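Local coordinates for protein pyrethroid hydrolase (Sphingobium faniae, PDB 5Y5R) that hydrolyses the ester bond of pyrethroid pesticides such as cypermethrin and permethrin, releasing the alcohol and the cyclopropanecarboxylic acid, at residues Glu149-Gly161 with Leu226-Glu238. Sequence-based numbering, arbitrary orientation.
With 8NL ((2-methyl-3-phenyl-phenyl)methyl (1~{S})-3-[(~{E})-2-chloranyl-3,3,3-tris(fluoranyl)prop-1-enyl]-2,2-dimethyl-cyclopropane-1-carboxylate), chain G; SO4 (sulfate ion), chain H.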
ATOM      1  N   GLU A 149      16.412 -15.842   6.576  1.00 18.24           N
ATOM      2  CA  GLU A 149      15.398 -16.807   6.155  1.00 22.16           C
ATOM      3  C   GLU A 149      14.053 -16.478   6.781  1.00 21.13           C
ATOM      4  O   GLU A 149      13.007 -16.646   6.148  1.00 20.90           O
ATOM      5  CB  GLU A 149      15.827 -18.229   6.515  1.00 21.60           C
ATOM      6  CG  GLU A 149      14.781 -19.348   6.264  1.00 18.69           C
ATOM      7  CD  GLU A 149      14.310 -19.453   4.800  1.00 24.36           C
ATOM      8  OE1 GLU A 149      14.917 -18.818   3.925  1.00 25.49           O
ATOM      9  OE2 GLU A 149      13.333 -20.186   4.525  1.00 30.15           O
ATOM     10  N   ARG A 150      14.056 -16.040   8.045  1.00 18.80           N
ATOM     11  CA  ARG A 150      12.815 -15.571   8.654  1.00 18.17           C
ATOM     12  C   ARG A 150      12.228 -14.399   7.876  1.00 18.49           C
ATOM     13  O   ARG A 150      11.009 -14.321   7.678  1.00 20.37           O
ATOM     14  CB  ARG A 150      13.079 -15.156  10.100  1.00 16.55           C
ATOM     15  CG  ARG A 150      11.867 -15.064  10.938  1.00 20.04           C
ATOM     16  CD  ARG A 150      11.264 -16.421  11.163  1.00 17.79           C
ATOM     17  NE  ARG A 150       9.943 -16.294  11.765  1.00 26.72           N
ATOM     18  CZ  ARG A 150       8.872 -16.935  11.320  1.00 20.37           C
ATOM     19  NH1 ARG A 150       9.005 -17.764  10.305  1.00 19.71           N
ATOM     20  NH2 ARG A 150       7.693 -16.761  11.896  1.00 22.85           N
ATOM     21  N   LEU A 151      13.079 -13.456   7.454  1.00 15.17           N
ATOM     22  CA  LEU A 151      12.598 -12.309   6.698  1.00 11.58           C
ATOM     23  C   LEU A 151      11.962 -12.752   5.401  1.00 19.73           C
ATOM     24  O   LEU A 151      10.923 -12.213   4.999  1.00 21.25           O
ATOM     25  CB  LEU A 151      13.730 -11.326   6.385  1.00 19.13           C
ATOM     26  CG  LEU A 151      14.336 -10.513   7.510  1.00 22.40           C
ATOM     27  CD1 LEU A 151      15.584  -9.759   7.006  1.00 14.47           C
ATOM     28  CD2 LEU A 151      13.273  -9.553   8.053  1.00 23.05           C
ATOM     29  N   ARG A 152      12.596 -13.715   4.718  1.00 21.40           N
ATOM     30  CA  ARG A 152      12.079 -14.208   3.443  1.00 20.86           C
ATOM     31  C   ARG A 152      10.756 -14.935   3.627  1.00 20.47           C
ATOM     32  O   ARG A 152       9.765 -14.641   2.934  1.00 21.83           O
ATOM     33  CB  ARG A 152      13.069 -15.169   2.789  1.00 21.23           C
ATOM     34  CG  ARG A 152      12.616 -15.597   1.371  1.00 26.73           C
ATOM     35  CD  ARG A 152      13.252 -16.904   0.948  1.00 23.52           C
ATOM     36  NE  ARG A 152      12.849 -18.081   1.734  1.00 26.28           N
ATOM     37  CZ  ARG A 152      11.737 -18.793   1.505  1.00 24.71           C
ATOM     38  NH1 ARG A 152      10.925 -18.455   0.509  1.00 20.73           N
ATOM     39  NH2 ARG A 152      11.459 -19.870   2.227  1.00 21.82           N
ATOM     40  N   GLU A 153      10.725 -15.899   4.552  1.00 20.63           N
ATOM     41  CA  GLU A 153       9.527 -16.719   4.663  1.00 23.33           C
ATOM     42  C   GLU A 153       8.342 -15.925   5.175  1.00 16.93           C
ATOM     43  O   GLU A 153       7.203 -16.346   4.946  1.00 25.81           O
ATOM     44  CB  GLU A 153       9.728 -17.940   5.550  1.00 22.00           C
ATOM     45  CG  GLU A 153      10.155 -17.665   6.936  1.00 21.17           C
ATOM     46  CD  GLU A 153      10.667 -18.907   7.631  1.00 23.04           C
ATOM     47  OE1 GLU A 153      10.994 -19.917   6.967  1.00 30.93           O
ATOM     48  OE2 GLU A 153      10.695 -18.894   8.864  1.00 22.86           O
ATOM     49  N   VAL A 154       8.581 -14.828   5.898  1.00 20.93           N
ATOM     50  CA  VAL A 154       7.506 -13.985   6.444  1.00 19.80           C
ATOM     51  C   VAL A 154       7.003 -12.972   5.418  1.00 20.86           C
ATOM     52  O   VAL A 154       5.790 -12.840   5.198  1.00 17.07           O
ATOM     53  CB  VAL A 154       7.977 -13.290   7.738  1.00 17.68           C
ATOM     54  CG1 VAL A 154       7.050 -12.237   8.167  1.00 16.52           C
ATOM     55  CG2 VAL A 154       8.125 -14.306   8.864  1.00 17.57           C
ATOM     56  N   PHE A 155       7.913 -12.189   4.833  1.00 19.39           N
ATOM     57  CA  PHE A 155       7.544 -11.120   3.918  1.00 16.36           C
ATOM     58  C   PHE A 155       7.593 -11.482   2.436  1.00 20.48           C
ATOM     59  O   PHE A 155       6.875 -10.851   1.664  1.00 17.01           O
ATOM     60  CB  PHE A 155       8.464  -9.921   4.121  1.00 22.53           C
ATOM     61  CG  PHE A 155       8.277  -9.212   5.425  1.00 22.06           C
ATOM     62  CD1 PHE A 155       7.318  -8.225   5.553  1.00 20.57           C
ATOM     63  CD2 PHE A 155       9.095  -9.513   6.525  1.00 25.92           C
ATOM     64  CE1 PHE A 155       7.175  -7.527   6.730  1.00 21.22           C
ATOM     65  CE2 PHE A 155       8.931  -8.835   7.733  1.00 22.27           C
ATOM     66  CZ  PHE A 155       7.969  -7.831   7.823  1.00 19.32           C
HETATM   67  N   MSE A 156       8.484 -12.384   2.007  1.00 25.96           N
HETATM   68  CA  MSE A 156       8.755 -12.661   0.565  1.00 22.65           C
HETATM   69  C   MSE A 156       8.437 -14.108   0.172  1.00 23.40           C
HETATM   70  O   MSE A 156       8.984 -14.658  -0.797  1.00 28.40           O
HETATM   71  CB  MSE A 156      10.226 -12.393   0.209  1.00 22.80           C
HETATM   72  CG  MSE A 156      10.771 -10.981   0.494  1.00 27.00           C
HETATM   73 SE   MSE A 156      12.741 -10.986   0.773  1.00 47.24          SE
HETATM   74  CE  MSE A 156      12.737 -10.737   2.753  1.00 20.61           C
ATOM     75  N   GLY A 157       7.582 -14.751   0.958  1.00 23.22           N
ATOM     76  CA  GLY A 157       7.187 -16.113   0.674  1.00 24.16           C
ATOM     77  C   GLY A 157       6.436 -16.272  -0.634  1.00 27.90           C
ATOM     78  O   GLY A 157       6.360 -17.387  -1.156  1.00 22.13           O
ATOM     79  N   ASP A 158       5.789 -15.202  -1.110  1.00 29.70           N
ATOM     80  CA  ASP A 158       5.046 -15.193  -2.368  1.00 24.47           C
ATOM     81  C   ASP A 158       5.927 -15.066  -3.599  1.00 30.61           C
ATOM     82  O   ASP A 158       5.383 -15.099  -4.715  1.00 31.78           O
ATOM     83  CB  ASP A 158       4.015 -14.073  -2.402  1.00 26.33           C
ATOM     84  CG  ASP A 158       2.868 -14.306  -1.440  1.00 23.77           C
ATOM     85  OD1 ASP A 158       1.863 -14.932  -1.854  1.00 25.74           O
ATOM     86  OD2 ASP A 158       2.961 -13.853  -0.288  1.00 28.59           O
ATOM     87  N   TYR A 159       7.247 -14.834  -3.446  1.00 28.13           N
ATOM     88  CA  TYR A 159       8.068 -14.618  -4.637  1.00 27.67           C
ATOM     89  C   TYR A 159       8.184 -15.925  -5.420  1.00 30.65           C
ATOM     90  O   TYR A 159       8.579 -16.950  -4.842  1.00 29.70           O
ATOM     91  CB  TYR A 159       9.466 -14.088  -4.278  1.00 21.72           C
ATOM     92  CG  TYR A 159      10.216 -13.610  -5.516  1.00 27.32           C
ATOM     93  CD1 TYR A 159       9.848 -12.434  -6.156  1.00 23.26           C
ATOM     94  CD2 TYR A 159      11.234 -14.363  -6.074  1.00 29.32           C
ATOM     95  CE1 TYR A 159      10.490 -11.989  -7.288  1.00 23.61           C
ATOM     96  CE2 TYR A 159      11.889 -13.935  -7.218  1.00 24.27           C
ATOM     97  CZ  TYR A 159      11.515 -12.747  -7.820  1.00 26.38           C
ATOM     98  OH  TYR A 159      12.144 -12.307  -8.958  1.00 22.18           O
ATOM     99  N   PRO A 160       7.878 -15.926  -6.732  1.00 34.28           N
ATOM    100  CA  PRO A 160       8.012 -17.170  -7.493  1.00 28.00           C
ATOM    101  C   PRO A 160       9.447 -17.721  -7.477  1.00 41.86           C
ATOM    102  O   PRO A 160      10.390 -17.012  -7.341  1.00 37.81           O
ATOM    103  CB  PRO A 160       7.600 -16.772  -8.908  1.00 27.63           C
ATOM    104  CG  PRO A 160       6.887 -15.495  -8.784  1.00 32.60           C
ATOM    105  CD  PRO A 160       7.453 -14.808  -7.583  1.00 28.04           C
ATOM    106  N   GLY A 161       9.594 -19.011  -7.632  1.00 46.51           N
ATOM    107  CA  GLY A 161      10.926 -19.581  -7.574  1.00 50.28           C
ATOM    108  C   GLY A 161      11.512 -19.351  -6.203  1.00 48.57           C
ATOM    109  O   GLY A 161      11.063 -19.963  -5.255  1.00 45.79           O
ATOM    110  N   LEU A 226      -8.144 -12.936  -1.974  1.00 18.03           N
ATOM    111  CA  LEU A 226      -7.155 -13.689  -2.721  1.00 21.45           C
ATOM    112  C   LEU A 226      -6.507 -14.708  -1.799  1.00 21.14           C
ATOM    113  O   LEU A 226      -6.271 -14.397  -0.625  1.00 19.72           O
ATOM    114  CB  LEU A 226      -6.068 -12.768  -3.269  1.00 20.46           C
ATOM    115  CG  LEU A 226      -6.397 -11.651  -4.237  1.00 23.28           C
ATOM    116  CD1 LEU A 226      -5.066 -10.984  -4.612  1.00 18.97           C
ATOM    117  CD2 LEU A 226      -7.139 -12.170  -5.466  1.00 23.74           C
ATOM    118  N   PRO A 227      -6.202 -15.986  -2.304  1.00 20.60           N
ATOM    119  CA  PRO A 227      -5.549 -17.016  -1.474  1.00 14.75           C
ATOM    120  C   PRO A 227      -4.022 -16.887  -1.438  1.00 19.21           C
ATOM    121  O   PRO A 227      -3.293 -17.813  -1.792  1.00 17.22           O
ATOM    122  CB  PRO A 227      -5.996 -18.306  -2.164  1.00 20.29           C
ATOM    123  CG  PRO A 227      -6.098 -17.907  -3.627  1.00 19.06           C
ATOM    124  CD  PRO A 227      -6.477 -16.460  -3.672  1.00 21.52           C
ATOM    125  N   ALA A 228      -3.527 -15.737  -0.969  1.00 20.75           N
ATOM    126  CA  ALA A 228      -2.105 -15.396  -1.027  1.00 20.07           C
ATOM    127  C   ALA A 228      -1.583 -14.923   0.335  1.00 19.68           C
ATOM    128  O   ALA A 228      -2.346 -14.470   1.186  1.00 16.35           O
ATOM    129  CB  ALA A 228      -1.862 -14.301  -2.051  1.00 20.20           C
ATOM    130  N   SER A 229      -0.260 -14.958   0.514  1.00 22.21           N
ATOM    131  CA  SER A 229       0.302 -14.337   1.711  1.00 24.70           C
ATOM    132  C   SER A 229       0.623 -12.887   1.401  1.00 24.51           C
ATOM    133  O   SER A 229      -0.087 -12.267   0.604  1.00 20.35           O
ATOM    134  CB  SER A 229       1.526 -15.078   2.266  1.00 23.04           C
ATOM    135  OG  SER A 229       2.517 -15.335   1.301  1.00 29.78           O
ATOM    136  N   HIS A 230       1.683 -12.337   2.017  1.00 22.75           N
ATOM    137  CA  HIS A 230       1.832 -10.884   2.119  1.00 18.93           C
ATOM    138  C   HIS A 230       1.915 -10.164   0.770  1.00 20.88           C
ATOM    139  O   HIS A 230       1.559  -8.986   0.681  1.00 18.70           O
ATOM    140  CB  HIS A 230       3.082 -10.529   2.943  1.00 21.85           C
ATOM    141  CG  HIS A 230       3.131  -9.082   3.325  1.00 20.50           C
ATOM    142  ND1 HIS A 230       2.047  -8.430   3.877  1.00 18.53           N
ATOM    143  CD2 HIS A 230       4.080  -8.138   3.137  1.00 22.20           C
ATOM    144  CE1 HIS A 230       2.349  -7.160   4.068  1.00 18.82           C
ATOM    145  NE2 HIS A 230       3.569  -6.950   3.610  1.00 21.18           N
ATOM    146  N   ALA A 231       2.391 -10.820  -0.283  1.00 17.72           N
ATOM    147  CA  ALA A 231       2.728 -10.124  -1.529  1.00 18.72           C
ATOM    148  C   ALA A 231       2.038 -10.768  -2.730  1.00 19.14           C
ATOM    149  O   ALA A 231       2.672 -11.484  -3.517  1.00 20.78           O
ATOM    150  CB  ALA A 231       4.245 -10.082  -1.716  1.00 16.54           C
ATOM    151  N   PRO A 232       0.737 -10.535  -2.906  1.00 21.09           N
ATOM    152  CA  PRO A 232       0.053 -11.152  -4.054  1.00 17.60           C
ATOM    153  C   PRO A 232       0.626 -10.696  -5.399  1.00 15.69           C
ATOM    154  O   PRO A 232       0.501 -11.421  -6.395  1.00 23.59           O
ATOM    155  CB  PRO A 232      -1.410 -10.704  -3.875  1.00 15.98           C
ATOM    156  CG  PRO A 232      -1.511 -10.158  -2.492  1.00 20.15           C
ATOM    157  CD  PRO A 232      -0.151  -9.628  -2.158  1.00 18.54           C
ATOM    158  N   TYR A 233       1.230  -9.504  -5.470  1.00 19.90           N
ATOM    159  CA  TYR A 233       1.838  -9.053  -6.735  1.00 21.13           C
ATOM    160  C   TYR A 233       3.015  -9.928  -7.174  1.00 17.55           C
ATOM    161  O   TYR A 233       3.436  -9.846  -8.341  1.00 15.71           O
ATOM    162  CB  TYR A 233       2.299  -7.586  -6.646  1.00 14.59           C
ATOM    163  CG  TYR A 233       3.130  -7.250  -5.424  1.00 18.61           C
ATOM    164  CD1 TYR A 233       2.521  -6.862  -4.229  1.00 13.04           C
ATOM    165  CD2 TYR A 233       4.516  -7.318  -5.463  1.00 13.61           C
ATOM    166  CE1 TYR A 233       3.258  -6.577  -3.130  1.00 16.42           C
ATOM    167  CE2 TYR A 233       5.264  -7.023  -4.366  1.00 15.13           C
ATOM    168  CZ  TYR A 233       4.641  -6.641  -3.210  1.00 19.73           C
ATOM    169  OH  TYR A 233       5.386  -6.366  -2.122  1.00 17.80           O
ATOM    170  N   TYR A 234       3.566 -10.741  -6.276  1.00 22.59           N
ATOM    171  CA  TYR A 234       4.537 -11.758  -6.664  1.00 22.07           C
ATOM    172  C   TYR A 234       3.893 -13.095  -7.017  1.00 19.66           C
ATOM    173  O   TYR A 234       4.357 -13.774  -7.930  1.00 21.01           O
ATOM    174  CB  TYR A 234       5.563 -11.984  -5.558  1.00 21.69           C
ATOM    175  CG  TYR A 234       6.572 -10.881  -5.329  1.00 22.11           C
ATOM    176  CD1 TYR A 234       6.930  -9.976  -6.332  1.00 17.73           C
ATOM    177  CD2 TYR A 234       7.178 -10.753  -4.072  1.00 19.12           C
ATOM    178  CE1 TYR A 234       7.883  -8.945  -6.075  1.00 17.19           C
ATOM    179  CE2 TYR A 234       8.108  -9.774  -3.810  1.00 19.02           C
ATOM    180  CZ  TYR A 234       8.468  -8.878  -4.772  1.00 19.31           C
ATOM    181  OH  TYR A 234       9.383  -7.922  -4.405  1.00 20.75           O
ATOM    182  N   SER A 235       2.884 -13.550  -6.274  1.00 22.18           N
ATOM    183  CA  SER A 235       2.438 -14.926  -6.478  1.00 19.47           C
ATOM    184  C   SER A 235       1.276 -15.069  -7.447  1.00 19.10           C
ATOM    185  O   SER A 235       1.165 -16.128  -8.062  1.00 21.19           O
ATOM    186  CB  SER A 235       2.068 -15.597  -5.153  1.00 21.26           C
ATOM    187  OG  SER A 235       1.138 -14.818  -4.473  1.00 17.48           O
HETATM  188  N   MSE A 236       0.410 -14.066  -7.603  1.00 17.22           N
HETATM  189  CA  MSE A 236      -0.661 -14.179  -8.614  1.00 20.42           C
HETATM  190  C   MSE A 236      -0.958 -12.858  -9.316  1.00 15.19           C
HETATM  191  O   MSE A 236      -2.065 -12.318  -9.220  1.00 18.92           O
HETATM  192  CB  MSE A 236      -1.933 -14.723  -7.958  1.00 17.01           C
HETATM  193  CG  MSE A 236      -2.155 -14.115  -6.587  1.00 18.51           C
HETATM  194 SE   MSE A 236      -3.592 -15.030  -5.578  0.65 26.76          SE
HETATM  195  CE  MSE A 236      -2.721 -16.599  -4.948  1.00 19.20           C
ATOM    196  N   PRO A 237       0.033 -12.345 -10.040  1.00 18.59           N
ATOM    197  CA  PRO A 237      -0.163 -11.068 -10.742  1.00 17.69           C
ATOM    198  C   PRO A 237      -1.362 -11.062 -11.668  1.00 18.70           C
ATOM    199  O   PRO A 237      -2.022 -10.026 -11.793  1.00 18.49           O
ATOM    200  CB  PRO A 237       1.141 -10.905 -11.550  1.00 16.15           C
ATOM    201  CG  PRO A 237       1.661 -12.297 -11.697  1.00 18.43           C
ATOM    202  CD  PRO A 237       1.303 -12.996 -10.402  1.00 19.10           C
ATOM    203  N   GLU A 238      -1.640 -12.189 -12.330  1.00 25.57           N
ATOM    204  CA  GLU A 238      -2.753 -12.279 -13.283  1.00 23.62           C
ATOM    205  C   GLU A 238      -4.098 -12.093 -12.585  1.00 22.25           C
ATOM    206  O   GLU A 238      -4.910 -11.249 -12.986  1.00 23.37           O
ATOM    207  CB  GLU A 238      -2.705 -13.638 -13.974  1.00 23.61           C
ATOM    208  CG  GLU A 238      -1.592 -13.859 -15.003  1.00 33.32           C
ATOM    209  CD  GLU A 238      -1.906 -13.253 -16.359  1.00 43.91           C
ATOM    210  OE1 GLU A 238      -2.924 -12.529 -16.475  1.00 44.61           O
ATOM    211  OE2 GLU A 238      -1.143 -13.517 -17.322  1.00 46.58           O
TER
HETATM  212  C   8NL G 301       8.898  -4.670   4.605  1.00 19.02           C
HETATM  213  C8  8NL G 301      12.074  -6.310   2.687  1.00 19.77           C
HETATM  214  C9  8NL G 301      13.404  -6.425   3.079  1.00 20.80           C
HETATM  215  C10 8NL G 301      13.723  -6.909   4.341  1.00 20.64           C
HETATM  216  C11 8NL G 301      12.660  -7.266   5.168  1.00 26.29           C
HETATM  217  C12 8NL G 301      11.333  -7.146   4.754  1.00 16.22           C
HETATM  218  C13 8NL G 301       6.179  -4.555   3.243  1.00 20.51           C
HETATM  219  O   8NL G 301       5.667  -4.622   4.595  1.00 26.62           O
HETATM  220 CL   8NL G 301       4.439  -3.302  11.510  1.00 67.16          CL
HETATM  221  C21 8NL G 301       4.669  -3.122   9.769  1.00 36.44           C
HETATM  222  C22 8NL G 301       6.073  -2.869   9.274  1.00 35.78           C
HETATM  223  F2  8NL G 301       6.518  -3.980   8.715  1.00 35.82           F
HETATM  224  F1  8NL G 301       6.151  -1.869   8.418  1.00 42.35           F
HETATM  225  F   8NL G 301       6.810  -2.566  10.322  1.00 31.88           F
HETATM  226  C20 8NL G 301       3.631  -3.264   8.945  1.00 29.03           C
HETATM  227  C16 8NL G 301       3.780  -3.086   7.449  1.00 32.58           C
HETATM  228  C17 8NL G 301       2.506  -3.649   6.829  1.00 26.84           C
HETATM  229  C18 8NL G 301       1.973  -2.242   6.601  1.00 31.23           C
HETATM  230  C19 8NL G 301       1.670  -4.498   7.800  1.00 27.14           C
HETATM  231  C15 8NL G 301       3.898  -4.229   6.447  1.00 32.19           C
HETATM  232  C14 8NL G 301       4.616  -3.742   5.185  1.00 26.42           C
HETATM  233  O1  8NL G 301       4.368  -2.627   4.721  1.00 24.06           O
HETATM  234  C2  8NL G 301       7.331  -5.491   2.845  1.00 21.85           C
HETATM  235  C3  8NL G 301       7.088  -6.318   1.755  1.00 21.87           C
HETATM  236  C4  8NL G 301       8.042  -7.217   1.279  1.00 17.32           C
HETATM  237  C5  8NL G 301       9.299  -7.277   1.874  1.00 20.19           C
HETATM  238  C6  8NL G 301       9.601  -6.477   2.969  1.00 21.04           C
HETATM  239  C1  8NL G 301       8.613  -5.570   3.447  1.00 20.50           C
HETATM  240  C7  8NL G 301      11.012  -6.646   3.508  1.00 18.30           C
HETATM  241  S   SO4 H 302      -1.740 -16.019 -11.627  1.00 34.49           S
HETATM  242  O1  SO4 H 302      -0.675 -15.077 -11.958  1.00 27.64           O
HETATM  243  O2  SO4 H 302      -2.900 -15.259 -11.134  1.00 27.27           O
HETATM  244  O3  SO4 H 302      -1.218 -16.973 -10.663  1.00 25.21           O
HETATM  245  O4  SO4 H 302      -2.155 -16.762 -12.825  1.00 33.13           O
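This contact forms one wall of the active-site pocket of an alpha/beta hydrolase: Phe155, at the end of helix 148-155, meets His230, probably of the charge relay system. The edge of the Phe155 ring points at the His230 ring face in an offset T-shaped pair, planes at 80°. Both residues line the pyrethroid pocket. The terminal phenyl ring of 8NL reaches over one face of Phe155, with 8NL C12 3.7 Å from Phe155 CG. With its CG anti to the backbone N (chi1 -168°), His230 turns its ring to the ligand, and NE2 donates to ester oxygen O of 8NL at 3.3 Å. His230 ND1 is hydrogen-bonded to Asp202, and Ser78 OG of the GxSxG pattern, probably the nucleophile elbow, is also hydrogen-bonded to 8NL.

Asp158 fastens the loop after this helix to the loop 227-231. Its OD1 accepts two bonds: Ser229 N arrives on the syn lone pair, and Ser235 OG, 2.7 Å away, on the anti side, 26° out of the carboxylate plane. Next to it, Tyr234 is sandwiched between Tyr159 and Tyr233, and its OH hydrogen-bonds His169. The Tyr159 edge meets the Tyr234 face in a T-shaped pair, with Tyr159 CD1 over the ring centre, 3.7 Å from Tyr234 CG.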